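Local coordinates for protein esterase (Rhizomucor miehei CAU432, PDB 4WY8) that hydrolyses carboxylic esters, probably through a serine nucleophile carried on the alpha/beta hydrolase fold, at residues A[131-143]-A[172-185]. Numbering follows the deposited sequence.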
ATOM      1  N   ALA A 131      -2.227 -20.560  22.745  1.00 23.36           N
ATOM      2  CA  ALA A 131      -3.002 -19.621  21.930  1.00 20.17           C
ATOM      3  C   ALA A 131      -3.012 -20.035  20.466  1.00 16.67           C
ATOM      4  O   ALA A 131      -4.067 -20.052  19.835  1.00 17.13           O
ATOM      5  CB  ALA A 131      -2.462 -18.216  22.071  1.00 16.47           C
ATOM      6  N   LEU A 132      -1.844 -20.405  19.955  1.00 16.42           N
ATOM      7  CA  LEU A 132      -1.690 -20.863  18.574  1.00 19.21           C
ATOM      8  C   LEU A 132      -2.645 -22.005  18.220  1.00 21.92           C
ATOM      9  O   LEU A 132      -3.323 -21.997  17.183  1.00 21.72           O
ATOM     10  CB  LEU A 132      -0.246 -21.311  18.364  1.00 23.13           C
ATOM     11  CG  LEU A 132       0.070 -22.112  17.104  1.00 29.98           C
ATOM     12  CD1 LEU A 132      -0.433 -21.376  15.868  1.00 25.79           C
ATOM     13  CD2 LEU A 132       1.564 -22.341  16.999  1.00 20.71           C
ATOM     14  N   GLU A 133      -2.722 -22.969  19.123  1.00 24.05           N
ATOM     15  CA  GLU A 133      -3.599 -24.112  18.962  1.00 22.15           C
ATOM     16  C   GLU A 133      -5.072 -23.709  19.024  1.00 23.93           C
ATOM     17  O   GLU A 133      -5.905 -24.259  18.278  1.00 25.50           O
ATOM     18  CB  GLU A 133      -3.233 -25.146  20.019  1.00 26.99           C
ATOM     19  CG  GLU A 133      -1.866 -25.761  19.712  1.00 29.10           C
ATOM     20  CD  GLU A 133      -1.358 -26.669  20.813  1.00 45.29           C
ATOM     21  OE1 GLU A 133      -0.192 -27.132  20.710  1.00 45.05           O
ATOM     22  OE2 GLU A 133      -2.130 -26.940  21.763  1.00 44.51           O
ATOM     23  N   GLU A 134      -5.408 -22.756  19.896  1.00 19.59           N
ATOM     24  CA  GLU A 134      -6.774 -22.226  19.877  1.00 18.45           C
ATOM     25  C   GLU A 134      -7.111 -21.589  18.519  1.00 19.60           C
ATOM     26  O   GLU A 134      -8.208 -21.800  17.976  1.00 13.75           O
ATOM     27  CB  GLU A 134      -6.987 -21.202  20.996  1.00 20.49           C
ATOM     28  CG  GLU A 134      -7.024 -21.823  22.401  1.00 23.37           C
ATOM     29  CD  GLU A 134      -6.895 -20.798  23.530  1.00 19.69           C
ATOM     30  OE1 GLU A 134      -6.525 -19.630  23.257  1.00 19.13           O
ATOM     31  OE2 GLU A 134      -7.165 -21.160  24.699  1.00 26.92           O
ATOM     32  N   CYS A 135      -6.171 -20.819  17.966  1.00 16.17           N
ATOM     33  CA  CYS A 135      -6.423 -20.094  16.718  1.00 18.26           C
ATOM     34  C   CYS A 135      -6.573 -21.039  15.528  1.00 21.03           C
ATOM     35  O   CYS A 135      -7.465 -20.861  14.661  1.00 22.12           O
ATOM     36  CB  CYS A 135      -5.304 -19.074  16.446  1.00 17.22           C
ATOM     37  SG  CYS A 135      -5.242 -17.718  17.681  1.00 17.95           S
ATOM     38  N   LEU A 136      -5.699 -22.040  15.492  1.00 20.23           N
ATOM     39  CA  LEU A 136      -5.761 -23.063  14.467  1.00 18.29           C
ATOM     40  C   LEU A 136      -7.084 -23.787  14.582  1.00 17.89           C
ATOM     41  O   LEU A 136      -7.792 -23.950  13.595  1.00 15.10           O
ATOM     42  CB  LEU A 136      -4.583 -24.035  14.602  1.00 14.52           C
ATOM     43  CG  LEU A 136      -4.610 -25.229  13.648  1.00 22.74           C
ATOM     44  CD1 LEU A 136      -4.420 -24.840  12.156  1.00 17.02           C
ATOM     45  CD2 LEU A 136      -3.540 -26.222  14.082  1.00 32.38           C
ATOM     46  N   ASP A 137      -7.459 -24.155  15.800  1.00 19.29           N
ATOM     47  CA  ASP A 137      -8.749 -24.808  16.004  1.00 18.89           C
ATOM     48  C   ASP A 137      -9.929 -23.951  15.522  1.00 20.97           C
ATOM     49  O   ASP A 137     -10.925 -24.472  15.000  1.00 23.27           O
ATOM     50  CB  ASP A 137      -8.954 -25.142  17.477  1.00 19.71           C
ATOM     51  CG  ASP A 137      -8.259 -26.428  17.894  1.00 28.62           C
ATOM     52  OD1 ASP A 137      -7.801 -27.189  17.008  1.00 28.57           O
ATOM     53  OD2 ASP A 137      -8.191 -26.681  19.121  1.00 32.86           O
ATOM     54  N   ALA A 138      -9.836 -22.643  15.731  1.00 15.83           N
ATOM     55  CA  ALA A 138     -10.878 -21.726  15.260  1.00 19.19           C
ATOM     56  C   ALA A 138     -10.974 -21.677  13.729  1.00 15.71           C
ATOM     57  O   ALA A 138     -12.068 -21.733  13.167  1.00 18.81           O
ATOM     58  CB  ALA A 138     -10.636 -20.344  15.807  1.00 18.55           C
ATOM     59  N   VAL A 139      -9.833 -21.564  13.055  1.00 20.57           N
ATOM     60  CA  VAL A 139      -9.828 -21.599  11.589  1.00 17.21           C
ATOM     61  C   VAL A 139     -10.394 -22.923  11.062  1.00 19.76           C
ATOM     62  O   VAL A 139     -11.227 -22.940  10.148  1.00 16.10           O
ATOM     63  CB  VAL A 139      -8.409 -21.397  11.019  1.00 17.54           C
ATOM     64  CG1 VAL A 139      -8.396 -21.592   9.497  1.00 15.09           C
ATOM     65  CG2 VAL A 139      -7.862 -20.017  11.397  1.00 13.40           C
ATOM     66  N   VAL A 140      -9.949 -24.032  11.651  1.00 20.41           N
ATOM     67  CA  VAL A 140     -10.430 -25.361  11.264  1.00 17.26           C
ATOM     68  C   VAL A 140     -11.934 -25.465  11.447  1.00 21.10           C
ATOM     69  O   VAL A 140     -12.629 -26.037  10.606  1.00 23.41           O
ATOM     70  CB  VAL A 140      -9.730 -26.480  12.083  1.00 23.47           C
ATOM     71  CG1 VAL A 140     -10.425 -27.831  11.882  1.00 25.87           C
ATOM     72  CG2 VAL A 140      -8.266 -26.562  11.719  1.00 13.35           C
ATOM     73  N   TRP A 141     -12.432 -24.896  12.538  1.00 19.59           N
ATOM     74  CA  TRP A 141     -13.868 -24.877  12.800  1.00 18.83           C
ATOM     75  C   TRP A 141     -14.617 -24.071  11.726  1.00 21.51           C
ATOM     76  O   TRP A 141     -15.611 -24.543  11.182  1.00 21.82           O
ATOM     77  CB  TRP A 141     -14.146 -24.319  14.189  1.00 16.22           C
ATOM     78  CG  TRP A 141     -15.580 -24.492  14.634  1.00 22.01           C
ATOM     79  CD1 TRP A 141     -16.081 -25.516  15.379  1.00 22.16           C
ATOM     80  CD2 TRP A 141     -16.688 -23.612  14.366  1.00 24.18           C
ATOM     81  NE1 TRP A 141     -17.426 -25.341  15.577  1.00 22.54           N
ATOM     82  CE2 TRP A 141     -17.825 -24.182  14.970  1.00 23.91           C
ATOM     83  CE3 TRP A 141     -16.829 -22.407  13.664  1.00 22.50           C
ATOM     84  CZ2 TRP A 141     -19.091 -23.581  14.908  1.00 23.97           C
ATOM     85  CZ3 TRP A 141     -18.085 -21.815  13.599  1.00 22.42           C
ATOM     86  CH2 TRP A 141     -19.199 -22.405  14.215  1.00 26.98           C
ATOM     87  N   VAL A 142     -14.135 -22.867  11.420  1.00 20.17           N
ATOM     88  CA  VAL A 142     -14.785 -22.021  10.417  1.00 19.87           C
ATOM     89  C   VAL A 142     -14.768 -22.641   9.013  1.00 21.40           C
ATOM     90  O   VAL A 142     -15.756 -22.533   8.272  1.00 22.42           O
ATOM     91  CB  VAL A 142     -14.144 -20.589  10.353  1.00 21.21           C
ATOM     92  CG1 VAL A 142     -14.752 -19.758   9.212  1.00 14.66           C
ATOM     93  CG2 VAL A 142     -14.316 -19.851  11.679  1.00 14.70           C
ATOM     94  N   ALA A 143     -13.675 -23.305   8.647  1.00 18.94           N
ATOM     95  CA  ALA A 143     -13.541 -23.871   7.293  1.00 21.42           C
ATOM     96  C   ALA A 143     -14.468 -25.067   7.015  1.00 24.80           C
ATOM     97  O   ALA A 143     -14.723 -25.424   5.864  1.00 26.97           O
ATOM     98  CB  ALA A 143     -12.115 -24.282   7.052  1.00 18.83           C
ATOM     99  N   VAL A 172       2.017 -18.170  11.677  1.00 12.41           N
ATOM    100  CA  VAL A 172       2.319 -19.526  12.140  1.00 14.93           C
ATOM    101  C   VAL A 172       1.098 -20.460  12.059  1.00 16.84           C
ATOM    102  O   VAL A 172       1.255 -21.662  11.894  1.00 12.73           O
ATOM    103  CB  VAL A 172       2.906 -19.511  13.566  1.00 12.64           C
ATOM    104  CG1 VAL A 172       4.219 -18.767  13.556  1.00 13.48           C
ATOM    105  CG2 VAL A 172       1.927 -18.874  14.582  1.00 13.22           C
ATOM    106  N   VAL A 173      -0.114 -19.918  12.173  1.00 14.94           N
ATOM    107  CA  VAL A 173      -1.298 -20.722  11.900  1.00 15.40           C
ATOM    108  C   VAL A 173      -1.262 -21.162  10.427  1.00 18.41           C
ATOM    109  O   VAL A 173      -1.610 -22.300  10.112  1.00 17.20           O
ATOM    110  CB  VAL A 173      -2.605 -19.970  12.202  1.00 19.05           C
ATOM    111  CG1 VAL A 173      -3.758 -20.535  11.375  1.00 18.82           C
ATOM    112  CG2 VAL A 173      -2.925 -20.046  13.677  1.00 16.16           C
ATOM    113  N   CYS A 174      -0.816 -20.282   9.526  1.00 14.97           N
ATOM    114  CA  CYS A 174      -0.664 -20.716   8.128  1.00 15.86           C
ATOM    115  C   CYS A 174       0.359 -21.856   7.968  1.00 21.33           C
ATOM    116  O   CYS A 174       0.035 -22.903   7.355  1.00 23.41           O
ATOM    117  CB  CYS A 174      -0.270 -19.542   7.229  1.00 12.86           C
ATOM    118  SG  CYS A 174      -1.660 -18.422   6.930  1.00 19.50           S
ATOM    119  N   ILE A 175       1.566 -21.683   8.529  1.00 18.08           N
ATOM    120  CA  ILE A 175       2.571 -22.764   8.439  1.00 16.79           C
ATOM    121  C   ILE A 175       2.033 -24.086   9.027  1.00 22.68           C
ATOM    122  O   ILE A 175       2.216 -25.189   8.469  1.00 28.98           O
ATOM    123  CB  ILE A 175       3.856 -22.405   9.169  1.00 17.84           C
ATOM    124  CG1 ILE A 175       4.420 -21.091   8.628  1.00 16.52           C
ATOM    125  CG2 ILE A 175       4.876 -23.556   9.083  1.00 18.90           C
ATOM    126  CD1 ILE A 175       5.524 -20.503   9.512  1.00 16.59           C
ATOM    127  N   ARG A 176       1.360 -23.969  10.164  1.00 20.21           N
ATOM    128  CA  ARG A 176       0.803 -25.132  10.827  1.00 23.07           C
ATOM    129  C   ARG A 176      -0.276 -25.845  10.003  1.00 26.87           C
ATOM    130  O   ARG A 176      -0.259 -27.067   9.896  1.00 28.02           O
ATOM    131  CB  ARG A 176       0.235 -24.741  12.186  1.00 22.29           C
ATOM    132  CG  ARG A 176      -0.214 -25.946  12.946  1.00 24.69           C
ATOM    133  CD  ARG A 176       1.000 -26.760  13.394  1.00 30.38           C
ATOM    134  NE  ARG A 176       0.614 -28.131  13.695  1.00 37.57           N
ATOM    135  CZ  ARG A 176      -0.005 -28.510  14.804  1.00 36.24           C
ATOM    136  NH1 ARG A 176      -0.307 -27.621  15.742  1.00 39.42           N
ATOM    137  NH2 ARG A 176      -0.317 -29.785  14.970  1.00 41.37           N
ATOM    138  N   ALA A 177      -1.201 -25.091   9.416  1.00 18.27           N
ATOM    139  CA  ALA A 177      -2.226 -25.698   8.584  1.00 25.68           C
ATOM    140  C   ALA A 177      -1.574 -26.382   7.376  1.00 23.59           C
ATOM    141  O   ALA A 177      -2.022 -27.434   6.933  1.00 21.34           O
ATOM    142  CB  ALA A 177      -3.255 -24.648   8.120  1.00 16.62           C
ATOM    143  N   LYS A 178      -0.521 -25.777   6.841  1.00 23.66           N
ATOM    144  CA  LYS A 178       0.206 -26.424   5.749  1.00 27.29           C
ATOM    145  C   LYS A 178       0.754 -27.783   6.192  1.00 31.11           C
ATOM    146  O   LYS A 178       0.630 -28.774   5.477  1.00 35.29           O
ATOM    147  CB  LYS A 178       1.357 -25.554   5.250  1.00 23.43           C
ATOM    148  CG  LYS A 178       2.227 -26.288   4.216  1.00 29.24           C
ATOM    149  CD  LYS A 178       3.611 -25.680   4.062  1.00 24.01           C
ATOM    150  CE  LYS A 178       4.472 -26.493   3.101  1.00 24.09           C
ATOM    151  NZ  LYS A 178       5.850 -25.919   2.958  1.00 22.83           N
ATOM    152  N   GLN A 179       1.363 -27.822   7.373  1.00 32.60           N
ATOM    153  CA  GLN A 179       1.912 -29.084   7.888  1.00 35.19           C
ATOM    154  C   GLN A 179       0.844 -30.171   8.136  1.00 34.50           C
ATOM    155  O   GLN A 179       1.147 -31.369   8.100  1.00 37.22           O
ATOM    156  CB  GLN A 179       2.730 -28.808   9.152  1.00 31.91           C
ATOM    157  CG  GLN A 179       4.044 -28.138   8.760  1.00 31.76           C
ATOM    158  CD  GLN A 179       5.079 -28.107   9.859  1.00 34.10           C
ATOM    159  OE1 GLN A 179       4.823 -28.518  11.002  1.00 33.05           O
ATOM    160  NE2 GLN A 179       6.280 -27.636   9.510  1.00 31.47           N
ATOM    161  N   LEU A 180      -0.392 -29.757   8.397  1.00 29.33           N
ATOM    162  CA  LEU A 180      -1.508 -30.703   8.539  1.00 31.61           C
ATOM    163  C   LEU A 180      -2.203 -31.033   7.200  1.00 28.30           C
ATOM    164  O   LEU A 180      -3.258 -31.667   7.177  1.00 31.43           O
ATOM    165  CB  LEU A 180      -2.526 -30.169   9.545  1.00 29.58           C
ATOM    166  CG  LEU A 180      -2.236 -30.371  11.053  1.00 39.36           C
ATOM    167  CD1 LEU A 180      -0.770 -30.304  11.466  1.00 33.39           C
ATOM    168  CD2 LEU A 180      -3.100 -29.449  11.915  1.00 35.30           C
ATOM    169  N   GLY A 181      -1.602 -30.600   6.095  1.00 27.90           N
ATOM    170  CA  GLY A 181      -2.129 -30.882   4.770  1.00 30.74           C
ATOM    171  C   GLY A 181      -3.454 -30.208   4.452  1.00 36.58           C
ATOM    172  O   GLY A 181      -4.196 -30.666   3.586  1.00 40.34           O
ATOM    173  N   LEU A 182      -3.753 -29.110   5.137  1.00 32.55           N
ATOM    174  CA  LEU A 182      -5.001 -28.384   4.916  1.00 29.79           C
ATOM    175  C   LEU A 182      -4.848 -27.248   3.894  1.00 28.52           C
ATOM    176  O   LEU A 182      -3.832 -26.545   3.861  1.00 31.81           O
ATOM    177  CB  LEU A 182      -5.505 -27.827   6.230  1.00 26.53           C
ATOM    178  CG  LEU A 182      -5.482 -28.895   7.310  1.00 30.62           C
ATOM    179  CD1 LEU A 182      -5.931 -28.316   8.621  1.00 26.30           C
ATOM    180  CD2 LEU A 182      -6.386 -30.024   6.883  1.00 36.77           C
ATOM    181  N   ASN A 183      -5.838 -27.102   3.025  1.00 24.93           N
ATOM    182  CA  ASN A 183      -5.834 -26.010   2.069  1.00 27.31           C
ATOM    183  C   ASN A 183      -7.025 -25.113   2.330  1.00 23.74           C
ATOM    184  O   ASN A 183      -7.744 -24.717   1.407  1.00 30.43           O
ATOM    185  CB  ASN A 183      -5.867 -26.540   0.642  1.00 27.19           C
ATOM    186  CG  ASN A 183      -4.712 -27.481   0.344  1.00 49.71           C
ATOM    187  OD1 ASN A 183      -3.557 -27.047   0.226  1.00 57.13           O
ATOM    188  ND2 ASN A 183      -5.019 -28.772   0.184  1.00 41.48           N
ATOM    189  N   ILE A 184      -7.206 -24.756   3.590  1.00 18.90           N
ATOM    190  CA  ILE A 184      -8.418 -24.077   4.002  1.00 17.21           C
ATOM    191  C   ILE A 184      -8.250 -22.573   4.201  1.00 19.24           C
ATOM    192  O   ILE A 184      -9.241 -21.867   4.341  1.00 22.66           O
ATOM    193  CB  ILE A 184      -8.950 -24.672   5.306  1.00 18.70           C
ATOM    194  CG1 ILE A 184      -7.900 -24.549   6.418  1.00 20.25           C
ATOM    195  CG2 ILE A 184      -9.382 -26.121   5.085  1.00 14.07           C
ATOM    196  CD1 ILE A 184      -8.405 -25.046   7.801  1.00 18.72           C
ATOM    197  N   ILE A 185      -7.011 -22.082   4.189  1.00 17.19           N
ATOM    198  CA  ILE A 185      -6.738 -20.649   4.302  1.00 17.28           C
ATOM    199  C   ILE A 185      -6.346 -20.077   2.947  1.00 17.49           C
ATOM    200  O   ILE A 185      -5.370 -20.528   2.352  1.00 17.13           O
ATOM    201  CB  ILE A 185      -5.593 -20.359   5.320  1.00 20.30           C
ATOM    202  CG1 ILE A 185      -5.925 -20.916   6.706  1.00 11.82           C
ATOM    203  CG2 ILE A 185      -5.332 -18.872   5.433  1.00 12.27           C
ATOM    204  CD1 ILE A 185      -4.763 -20.811   7.674  1.00 13.29           C
TER
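Val173 fits as a knob into a hole formed by Leu132, Cys135, Leu136 and Val139, joining two helices of the alpha/beta hydrolase fold. Helix 165-179 follows the probable nucleophile elbow, and helix 130-143 packs against it with their short segments crossing at -65° and 9.8 Å apart. A compact beta-branched valine fills the hole with both methyls: Val173 CG2 enters between the turns, 3.6 Å from Leu132 CD1 and 3.8 Å from Cys135 CB, while CG1 faces Val139.

Leu136, one wall of that hole and the residue with most surface buried here, has its CG anti to the backbone N (chi1 175°), which carries the branched end across to the other helix. Its CD1 turns toward Ala177 CB, and Leu136 CD2 lies 3.5 Å from Arg176 CG. The arginine chain, bent at chi2 (70°), runs at about a right angle to the leucine and brings its guanidinium back so that the same methyl lies over one face. Its methylenes thus serve the apolar contact.

The helix ends at Gln179, closed by a Schellman motif whose C-prime residue, Gly181, can take a positive phi because it has no CB to clash. The following loop reaches the C-terminal part of helix 130-143, where Ile184 CD1 meets CG1 of Val139, itself resting on strands 83-87 and 159-163. Ala143 is small enough to let Ile184 come close, CB to CB at 3.6 Å.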